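Long-range contacts in laccase (Botrytis aclada, PDB 3SQR), which oxidises phenolic substrates with its copper centres while reducing dioxygen to water, and probably takes part in lignin degradation and detoxification of lignin-derived products: residues Y162-Y167 / R266-G271; V287-L292 / R310-V315. All coordinates share one frame; numbering follows the deposited sequence.

Contact 1 of 2, residues Y162-Y167 / R266-G271; sequences YGTTWY and RLINVG
Thr-164 OG1 is gripped from two directions in the buried seam between strands 163-169 and 262-269: Arg-266 NH1 donates to it over 2.9 Å, with an N-H...O angle of 159°, and Asp-312 OD2 is its other hydrogen-bond partner. The hydroxyl lies close to the guanidinium plane, at the edge of the group. The arginine chain reaches it by running extended from CG to NE, its CB and CG brushing the threonine on the way; NH2 forms a salt bridge to Asp-196, which fixes the far side of the guanidinium.

The other branch of Thr-164 is apolar. CG2 turns to Ile-268, whose CD1 approaches it to 3.7 Å and also lies 3.4 Å from Thr-165 O. Farther along, two methyls lie under one face of the Trp-166 indole as CH-pi donors. Ile-268 CG2 sits 3.9 Å from the centroid of the five-membered ring, and Val-270 CG1 only 3.5 Å from that of the six-membered ring, 17° off its normal. Trp-166 CG sits between the backbone N and the carbonyl carbon, which lays the indole over these methyls. Its ring also stacks with His-126 and meets that of His-168 obliquely; both histidines bind one copper ion, probably of the type 3 pair.

The strands run at 35° with axes 7.5 Å apart and belong to separate sheets. No backbone hydrogen bond crosses between them; side chains carry the contact, in part by packing on backbone atoms. This is face-to-face packing between two cupredoxin-like domains of a multicopper oxidase, with the tryptophan as second shell to the copper site.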
ATOM      1  N   TYR A 162      -3.238  -5.019 -13.828  1.00 22.65           N
ATOM      2  CA  TYR A 162      -4.586  -5.402 -13.420  1.00 22.78           C
ATOM      3  C   TYR A 162      -4.542  -6.092 -12.078  1.00 19.74           C
ATOM      4  O   TYR A 162      -3.569  -6.749 -11.698  1.00 21.41           O
ATOM      5  CB  TYR A 162      -5.309  -6.208 -14.515  1.00 22.20           C
ATOM      6  CG  TYR A 162      -4.602  -7.464 -14.886  1.00 23.59           C
ATOM      7  CD1 TYR A 162      -4.859  -8.662 -14.198  1.00 23.22           C
ATOM      8  CD2 TYR A 162      -3.620  -7.461 -15.874  1.00 25.97           C
ATOM      9  CE1 TYR A 162      -4.145  -9.823 -14.518  1.00 24.61           C
ATOM     10  CE2 TYR A 162      -2.904  -8.589 -16.175  1.00 25.56           C
ATOM     11  CZ  TYR A 162      -3.173  -9.778 -15.505  1.00 26.92           C
ATOM     12  OH  TYR A 162      -2.516 -10.935 -15.808  1.00 25.73           O
ATOM     13  N   GLY A 163      -5.606  -5.850 -11.335  1.00 20.12           N
ATOM     14  CA  GLY A 163      -5.773  -6.458 -10.035  1.00 18.67           C
ATOM     15  C   GLY A 163      -6.232  -5.428  -9.006  1.00 19.34           C
ATOM     16  O   GLY A 163      -6.959  -4.493  -9.301  1.00 21.91           O
ATOM     17  N   THR A 164      -5.850  -5.700  -7.785  1.00 19.02           N
ATOM     18  CA  THR A 164      -6.258  -4.942  -6.622  1.00 18.47           C
ATOM     19  C   THR A 164      -5.170  -4.044  -6.106  1.00 18.84           C
ATOM     20  O   THR A 164      -4.070  -4.473  -5.749  1.00 19.46           O
ATOM     21  CB  THR A 164      -6.593  -5.931  -5.481  1.00 21.21           C
ATOM     22  OG1 THR A 164      -7.614  -6.835  -5.933  1.00 21.26           O
ATOM     23  CG2 THR A 164      -7.057  -5.201  -4.245  1.00 18.79           C
ATOM     24  N   THR A 165      -5.540  -2.796  -5.978  1.00 20.70           N
ATOM     25  CA  THR A 165      -4.682  -1.886  -5.251  1.00 19.93           C
ATOM     26  C   THR A 165      -5.529  -0.808  -4.620  1.00 19.86           C
ATOM     27  O   THR A 165      -6.748  -0.961  -4.440  1.00 20.93           O
ATOM     28  CB  THR A 165      -3.471  -1.385  -6.081  1.00 20.84           C
ATOM     29  OG1 THR A 165      -2.532  -0.832  -5.163  1.00 20.16           O
ATOM     30  CG2 THR A 165      -3.897  -0.366  -7.180  1.00 18.38           C
ATOM     31  N   TRP A 166      -4.855   0.270  -4.238  1.00 20.52           N
ATOM     32  CA  TRP A 166      -5.486   1.314  -3.483  1.00 19.68           C
ATOM     33  C   TRP A 166      -4.761   2.592  -3.838  1.00 21.08           C
ATOM     34  O   TRP A 166      -3.661   2.540  -4.345  1.00 20.71           O
ATOM     35  CB  TRP A 166      -5.451   1.030  -1.993  1.00 20.90           C
ATOM     36  CG  TRP A 166      -4.105   0.828  -1.320  1.00 19.54           C
ATOM     37  CD1 TRP A 166      -3.085  -0.036  -1.699  1.00 21.22           C
ATOM     38  CD2 TRP A 166      -3.671   1.423  -0.098  1.00 22.00           C
ATOM     39  NE1 TRP A 166      -2.082  -0.011  -0.750  1.00 23.68           N
ATOM     40  CE2 TRP A 166      -2.400   0.896   0.216  1.00 22.70           C
ATOM     41  CE3 TRP A 166      -4.226   2.362   0.761  1.00 18.88           C
ATOM     42  CZ2 TRP A 166      -1.662   1.339   1.331  1.00 22.48           C
ATOM     43  CZ3 TRP A 166      -3.543   2.780   1.886  1.00 18.66           C
ATOM     44  CH2 TRP A 166      -2.252   2.281   2.174  1.00 20.77           C
ATOM     45  N   TYR A 167      -5.415   3.702  -3.578  1.00 20.32           N
ATOM     46  CA  TYR A 167      -4.753   5.016  -3.741  1.00 20.48           C
ATOM     47  C   TYR A 167      -4.792   5.654  -2.390  1.00 21.08           C
ATOM     48  O   TYR A 167      -5.737   5.444  -1.605  1.00 20.14           O
ATOM     49  CB  TYR A 167      -5.426   5.871  -4.807  1.00 20.25           C
ATOM     50  CG  TYR A 167      -6.853   6.233  -4.533  1.00 20.67           C
ATOM     51  CD1 TYR A 167      -7.878   5.368  -4.768  1.00 22.35           C
ATOM     52  CD2 TYR A 167      -7.189   7.507  -4.065  1.00 19.34           C
ATOM     53  CE1 TYR A 167      -9.219   5.739  -4.527  1.00 22.09           C
ATOM     54  CE2 TYR A 167      -8.497   7.870  -3.828  1.00 21.63           C
ATOM     55  CZ  TYR A 167      -9.516   6.968  -4.045  1.00 23.83           C
ATOM     56  OH  TYR A 167     -10.778   7.348  -3.775  1.00 24.83           O
ATOM     57  N   ARG A 266     -10.851  -9.024  -2.144  1.00 22.57           N
ATOM     58  CA  ARG A 266      -9.611  -8.294  -2.466  1.00 23.14           C
ATOM     59  C   ARG A 266      -9.159  -7.650  -1.190  1.00 22.89           C
ATOM     60  O   ARG A 266      -9.765  -6.705  -0.739  1.00 25.36           O
ATOM     61  CB  ARG A 266      -9.903  -7.289  -3.558  1.00 23.45           C
ATOM     62  CG  ARG A 266     -10.493  -7.873  -4.848  1.00 22.95           C
ATOM     63  CD  ARG A 266     -10.865  -6.753  -5.756  1.00 24.52           C
ATOM     64  NE  ARG A 266     -11.377  -7.130  -7.045  1.00 25.18           N
ATOM     65  CZ  ARG A 266     -10.672  -7.193  -8.176  1.00 26.00           C
ATOM     66  NH1 ARG A 266      -9.378  -6.977  -8.171  1.00 23.46           N
ATOM     67  NH2 ARG A 266     -11.269  -7.517  -9.316  1.00 28.48           N
ATOM     68  N   LEU A 267      -8.140  -8.239  -0.593  1.00 22.84           N
ATOM     69  CA  LEU A 267      -7.730  -7.919   0.731  1.00 23.36           C
ATOM     70  C   LEU A 267      -6.609  -6.915   0.678  1.00 22.74           C
ATOM     71  O   LEU A 267      -5.633  -7.113  -0.034  1.00 23.17           O
ATOM     72  CB  LEU A 267      -7.276  -9.153   1.464  1.00 23.08           C
ATOM     73  CG  LEU A 267      -8.343 -10.282   1.463  1.00 25.90           C
ATOM     74  CD1 LEU A 267      -7.740 -11.606   1.970  1.00 26.43           C
ATOM     75  CD2 LEU A 267      -9.564  -9.846   2.266  1.00 25.13           C
ATOM     76  N   ILE A 268      -6.761  -5.860   1.463  1.00 22.68           N
ATOM     77  CA  ILE A 268      -5.735  -4.797   1.589  1.00 21.40           C
ATOM     78  C   ILE A 268      -5.518  -4.418   3.003  1.00 21.63           C
ATOM     79  O   ILE A 268      -6.458  -4.040   3.699  1.00 21.33           O
ATOM     80  CB  ILE A 268      -6.053  -3.541   0.781  1.00 22.03           C
ATOM     81  CG1 ILE A 268      -6.664  -3.893  -0.579  1.00 21.81           C
ATOM     82  CG2 ILE A 268      -4.727  -2.592   0.672  1.00 21.05           C
ATOM     83  CD1 ILE A 268      -6.824  -2.720  -1.485  1.00 22.35           C
ATOM     84  N   ASN A 269      -4.259  -4.442   3.431  1.00 21.91           N
ATOM     85  CA  ASN A 269      -3.903  -3.922   4.745  1.00 21.51           C
ATOM     86  C   ASN A 269      -3.468  -2.445   4.558  1.00 21.84           C
ATOM     87  O   ASN A 269      -2.491  -2.180   3.932  1.00 22.38           O
ATOM     88  CB  ASN A 269      -2.808  -4.781   5.399  1.00 21.73           C
ATOM     89  CG  ASN A 269      -2.257  -4.227   6.698  1.00 20.98           C
ATOM     90  OD1 ASN A 269      -2.567  -3.104   7.180  1.00 22.30           O
ATOM     91  ND2 ASN A 269      -1.322  -5.046   7.283  1.00 21.11           N
ATOM     92  N   VAL A 270      -4.225  -1.561   5.143  1.00 22.06           N
ATOM     93  CA  VAL A 270      -4.033  -0.106   4.986  1.00 21.39           C
ATOM     94  C   VAL A 270      -3.891   0.599   6.317  1.00 21.34           C
ATOM     95  O   VAL A 270      -4.086   1.823   6.412  1.00 22.22           O
ATOM     96  CB  VAL A 270      -5.190   0.525   4.163  1.00 21.02           C
ATOM     97  CG1 VAL A 270      -5.233  -0.119   2.775  1.00 18.71           C
ATOM     98  CG2 VAL A 270      -6.550   0.453   4.922  1.00 21.73           C
ATOM     99  N   GLY A 271      -3.412  -0.114   7.332  1.00 22.96           N
ATOM    100  CA  GLY A 271      -3.282   0.424   8.634  1.00 24.11           C
ATOM    101  C   GLY A 271      -2.038   1.295   8.730  1.00 24.69           C
ATOM    102  O   GLY A 271      -1.188   1.289   7.812  1.00 25.50           O
TER

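Contact 2 of 2, residues V287-L292 / R310-V315; sequences VIANDL and RYDVIV
Backbone hydrogen bonds pair strand 287-290 with strand 310-315, antiparallel. Asp-312 O receives Ile-288 N at 2.8 Å and, more weakly, Ala-289 N at 3.4 Å, while Asp-312 N returns a bond to Ala-289 O. Two residues thus face one, and the register slips by one between the Val-287/Val-313 and Ala-289/Asp-312 pairs.

At the strand end the pairing passes to a side chain. Asp-291 N donates to Arg-310 O, and Arg-310 N donates back to Asp-291 OD1 at 2.9 Å and 170°, nearly along the C-O axis of the carboxylate.

The charged groups of this pair stack flat, their planes 3° apart. Asp-291 OD1 is 3.5 Å from Arg-310 NH1 but well out of the guanidinium plane, making the salt bridge purely electrostatic. Bends at chi2 and chi3 fold the arginine back over the aspartate, and Leu-292 CG meets the edge of the guanidinium, 3.5 Å from Arg-310 NH2. Asp-291 and Arg-310 each have a further partner: Arg-499 forms a salt bridge with Asp-291, and Asp-500 with Arg-310.

Two waters bridge Asp-291 O and Asp-312 OD1; Asp-312 OD2 pairs with Arg-264.

Apolar contacts line the face carrying Val-287, Asn-290 and Tyr-311. Val-287 CG1 approaches Tyr-311 CD1 to 3.5 Å, and Asn-290 CB rests against CE1 of the same ring, whose hydroxyl bonds to Arg-499. Separately, Ile-288 CD1 touches Ile-314 CD1 at 4.0 Å.

Ile-288 and Ala-289 opposite Asp-312 form a classic beta bulge, here within the sheet of the middle cupredoxin-like domain, where Asp-291 and Arg-310, at the ends of their strands, tie the sheet to residues of the third domain.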
ATOM      1  N   VAL A 287      -5.553 -18.311  -2.829  1.00 25.02           N
ATOM      2  CA  VAL A 287      -4.821 -17.080  -3.089  1.00 24.88           C
ATOM      3  C   VAL A 287      -4.467 -17.035  -4.588  1.00 25.75           C
ATOM      4  O   VAL A 287      -3.795 -17.939  -5.108  1.00 26.99           O
ATOM      5  CB  VAL A 287      -3.611 -16.983  -2.239  1.00 25.13           C
ATOM      6  CG1 VAL A 287      -3.009 -15.476  -2.321  1.00 21.28           C
ATOM      7  CG2 VAL A 287      -3.833 -17.332  -0.776  1.00 24.36           C
ATOM      8  N   ILE A 288      -4.919 -15.994  -5.267  1.00 24.40           N
ATOM      9  CA  ILE A 288      -4.736 -15.873  -6.710  1.00 22.90           C
ATOM     10  C   ILE A 288      -3.928 -14.692  -7.196  1.00 22.77           C
ATOM     11  O   ILE A 288      -3.631 -14.615  -8.368  1.00 23.30           O
ATOM     12  CB  ILE A 288      -6.049 -15.945  -7.479  1.00 23.23           C
ATOM     13  CG1 ILE A 288      -7.056 -14.846  -7.133  1.00 20.34           C
ATOM     14  CG2 ILE A 288      -6.753 -17.346  -7.212  1.00 24.35           C
ATOM     15  CD1 ILE A 288      -7.953 -14.529  -8.284  1.00 22.66           C
ATOM     16  N   ALA A 289      -3.582 -13.757  -6.307  1.00 21.93           N
ATOM     17  CA  ALA A 289      -2.706 -12.673  -6.700  1.00 22.54           C
ATOM     18  C   ALA A 289      -2.124 -12.127  -5.472  1.00 22.19           C
ATOM     19  O   ALA A 289      -2.723 -12.176  -4.389  1.00 22.18           O
ATOM     20  CB  ALA A 289      -3.463 -11.560  -7.451  1.00 22.27           C
ATOM     21  N   ASN A 290      -0.921 -11.596  -5.641  1.00 21.94           N
ATOM     22  CA  ASN A 290      -0.342 -10.800  -4.638  1.00 21.75           C
ATOM     23  C   ASN A 290      -0.036  -9.428  -5.202  1.00 21.98           C
ATOM     24  O   ASN A 290       0.432  -9.305  -6.301  1.00 22.38           O
ATOM     25  CB  ASN A 290       0.854 -11.475  -3.968  1.00 21.19           C
ATOM     26  CG  ASN A 290       2.052 -11.803  -4.879  1.00 22.50           C
ATOM     27  OD1 ASN A 290       2.290 -11.238  -5.991  1.00 27.33           O
ATOM     28  ND2 ASN A 290       2.877 -12.657  -4.360  1.00 19.98           N
ATOM     29  N   ASP A 291      -0.382  -8.408  -4.439  1.00 21.01           N
ATOM     30  CA  ASP A 291      -0.343  -7.070  -4.975  1.00 20.35           C
ATOM     31  C   ASP A 291      -0.938  -7.035  -6.384  1.00 20.87           C
ATOM     32  O   ASP A 291      -2.072  -7.430  -6.514  1.00 20.03           O
ATOM     33  CB  ASP A 291       1.110  -6.577  -4.877  1.00 21.02           C
ATOM     34  CG  ASP A 291       1.610  -6.554  -3.424  1.00 22.32           C
ATOM     35  OD1 ASP A 291       0.813  -6.796  -2.478  1.00 21.47           O
ATOM     36  OD2 ASP A 291       2.831  -6.272  -3.223  1.00 22.74           O
ATOM     37  N   LEU A 292      -0.230  -6.520  -7.419  1.00 21.33           N
ATOM     38  CA  LEU A 292      -0.760  -6.479  -8.789  1.00 22.56           C
ATOM     39  C   LEU A 292      -0.147  -7.539  -9.696  1.00 22.90           C
ATOM     40  O   LEU A 292      -0.093  -7.374 -10.911  1.00 21.02           O
ATOM     41  CB  LEU A 292      -0.643  -5.083  -9.407  1.00 21.25           C
ATOM     42  CG  LEU A 292      -1.545  -4.023  -8.761  1.00 19.75           C
ATOM     43  CD1 LEU A 292      -0.913  -2.561  -8.941  1.00 21.32           C
ATOM     44  CD2 LEU A 292      -2.901  -4.048  -9.376  1.00 20.21           C
ATOM     45  N   ARG A 310      -1.585  -6.459  -0.898  1.00 19.71           N
ATOM     46  CA  ARG A 310      -2.876  -6.877  -1.347  1.00 20.97           C
ATOM     47  C   ARG A 310      -2.763  -8.315  -1.612  1.00 21.40           C
ATOM     48  O   ARG A 310      -1.699  -8.779  -1.970  1.00 20.55           O
ATOM     49  CB  ARG A 310      -3.370  -6.177  -2.638  1.00 22.41           C
ATOM     50  CG  ARG A 310      -3.660  -4.722  -2.428  1.00 19.50           C
ATOM     51  CD  ARG A 310      -2.430  -3.894  -2.490  1.00 20.33           C
ATOM     52  NE  ARG A 310      -1.937  -3.833  -3.843  1.00 18.05           N
ATOM     53  CZ  ARG A 310      -0.672  -3.572  -4.194  1.00 20.95           C
ATOM     54  NH1 ARG A 310       0.278  -3.449  -3.295  1.00 21.48           N
ATOM     55  NH2 ARG A 310      -0.374  -3.482  -5.481  1.00 22.00           N
ATOM     56  N   TYR A 311      -3.871  -9.007  -1.392  1.00 22.30           N
ATOM     57  CA  TYR A 311      -4.041 -10.356  -1.920  1.00 21.58           C
ATOM     58  C   TYR A 311      -5.406 -10.450  -2.488  1.00 21.89           C
ATOM     59  O   TYR A 311      -6.392  -9.943  -1.905  1.00 21.71           O
ATOM     60  CB  TYR A 311      -3.868 -11.372  -0.819  1.00 22.11           C
ATOM     61  CG  TYR A 311      -2.449 -11.606  -0.408  1.00 20.05           C
ATOM     62  CD1 TYR A 311      -1.617 -12.449  -1.136  1.00 23.50           C
ATOM     63  CD2 TYR A 311      -1.918 -10.949   0.684  1.00 20.58           C
ATOM     64  CE1 TYR A 311      -0.332 -12.666  -0.742  1.00 22.24           C
ATOM     65  CE2 TYR A 311      -0.624 -11.175   1.095  1.00 20.07           C
ATOM     66  CZ  TYR A 311       0.169 -12.022   0.380  1.00 20.56           C
ATOM     67  OH  TYR A 311       1.421 -12.247   0.771  1.00 23.01           O
ATOM     68  N   ASP A 312      -5.515 -11.219  -3.558  1.00 21.57           N
ATOM     69  CA  ASP A 312      -6.792 -11.551  -4.104  1.00 22.62           C
ATOM     70  C   ASP A 312      -6.930 -13.036  -3.747  1.00 23.47           C
ATOM     71  O   ASP A 312      -6.001 -13.831  -3.943  1.00 24.22           O
ATOM     72  CB  ASP A 312      -6.880 -11.420  -5.604  1.00 22.21           C
ATOM     73  CG  ASP A 312      -6.971  -9.997  -6.077  1.00 24.68           C
ATOM     74  OD1 ASP A 312      -5.928  -9.378  -6.050  1.00 24.01           O
ATOM     75  OD2 ASP A 312      -8.051  -9.516  -6.484  1.00 23.98           O
ATOM     76  N   VAL A 313      -8.081 -13.337  -3.165  1.00 23.99           N
ATOM     77  CA  VAL A 313      -8.437 -14.736  -2.847  1.00 22.73           C
ATOM     78  C   VAL A 313      -9.817 -15.074  -3.361  1.00 23.79           C
ATOM     79  O   VAL A 313     -10.708 -14.278  -3.452  1.00 22.55           O
ATOM     80  CB  VAL A 313      -8.347 -14.985  -1.315  1.00 23.61           C
ATOM     81  CG1 VAL A 313      -6.961 -14.587  -0.781  1.00 24.48           C
ATOM     82  CG2 VAL A 313      -9.479 -14.159  -0.585  1.00 22.36           C
ATOM     83  N   ILE A 314      -9.985 -16.359  -3.665  1.00 24.18           N
ATOM     84  CA  ILE A 314     -11.259 -16.853  -4.085  1.00 24.32           C
ATOM     85  C   ILE A 314     -11.712 -17.741  -2.932  1.00 24.39           C
ATOM     86  O   ILE A 314     -10.925 -18.547  -2.428  1.00 25.20           O
ATOM     87  CB  ILE A 314     -11.176 -17.718  -5.328  1.00 25.29           C
ATOM     88  CG1 ILE A 314     -10.715 -16.909  -6.528  1.00 22.79           C
ATOM     89  CG2 ILE A 314     -12.602 -18.298  -5.680  1.00 24.67           C
ATOM     90  CD1 ILE A 314     -11.457 -15.665  -6.800  1.00 26.40           C
ATOM     91  N   VAL A 315     -12.945 -17.503  -2.507  1.00 24.70           N
ATOM     92  CA  VAL A 315     -13.500 -18.279  -1.383  1.00 25.56           C
ATOM     93  C   VAL A 315     -14.784 -18.904  -1.946  1.00 25.86           C
ATOM     94  O   VAL A 315     -15.680 -18.189  -2.431  1.00 26.59           O
ATOM     95  CB  VAL A 315     -13.818 -17.475  -0.173  1.00 26.62           C
ATOM     96  CG1 VAL A 315     -14.257 -18.469   0.949  1.00 25.74           C
ATOM     97  CG2 VAL A 315     -12.602 -16.724   0.314  1.00 26.85           C
TER
HETATM   98  O   HOH W   1      -3.566  -8.981  -4.625  1.00 22.00           O
HETATM   99  O   HOH W   2      -4.203  -8.216  -7.879  1.00 22.74           O

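The centres of the two contacts lie 10 Å apart, and both segments of contact 1 precede those of contact 2 along the chain. They share one sheet of the middle domain, in which strands 262-269 and 310-316 are neighbours: Leu-267 N and Tyr-311 O, 2.8 Å apart, probably form a hydrogen bond. Contact 2 is pairing inside that sheet, whereas contact 1 packs it against strand 163-169 of the first domain. Arg-310 also crosses directly, its NE lying 2.9 Å from Thr-164 O in a probable hydrogen bond. Together the contacts join the first and middle domains beside the copper-binding histidines, and the Arg-310 end of contact 2 reaches on to the third domain.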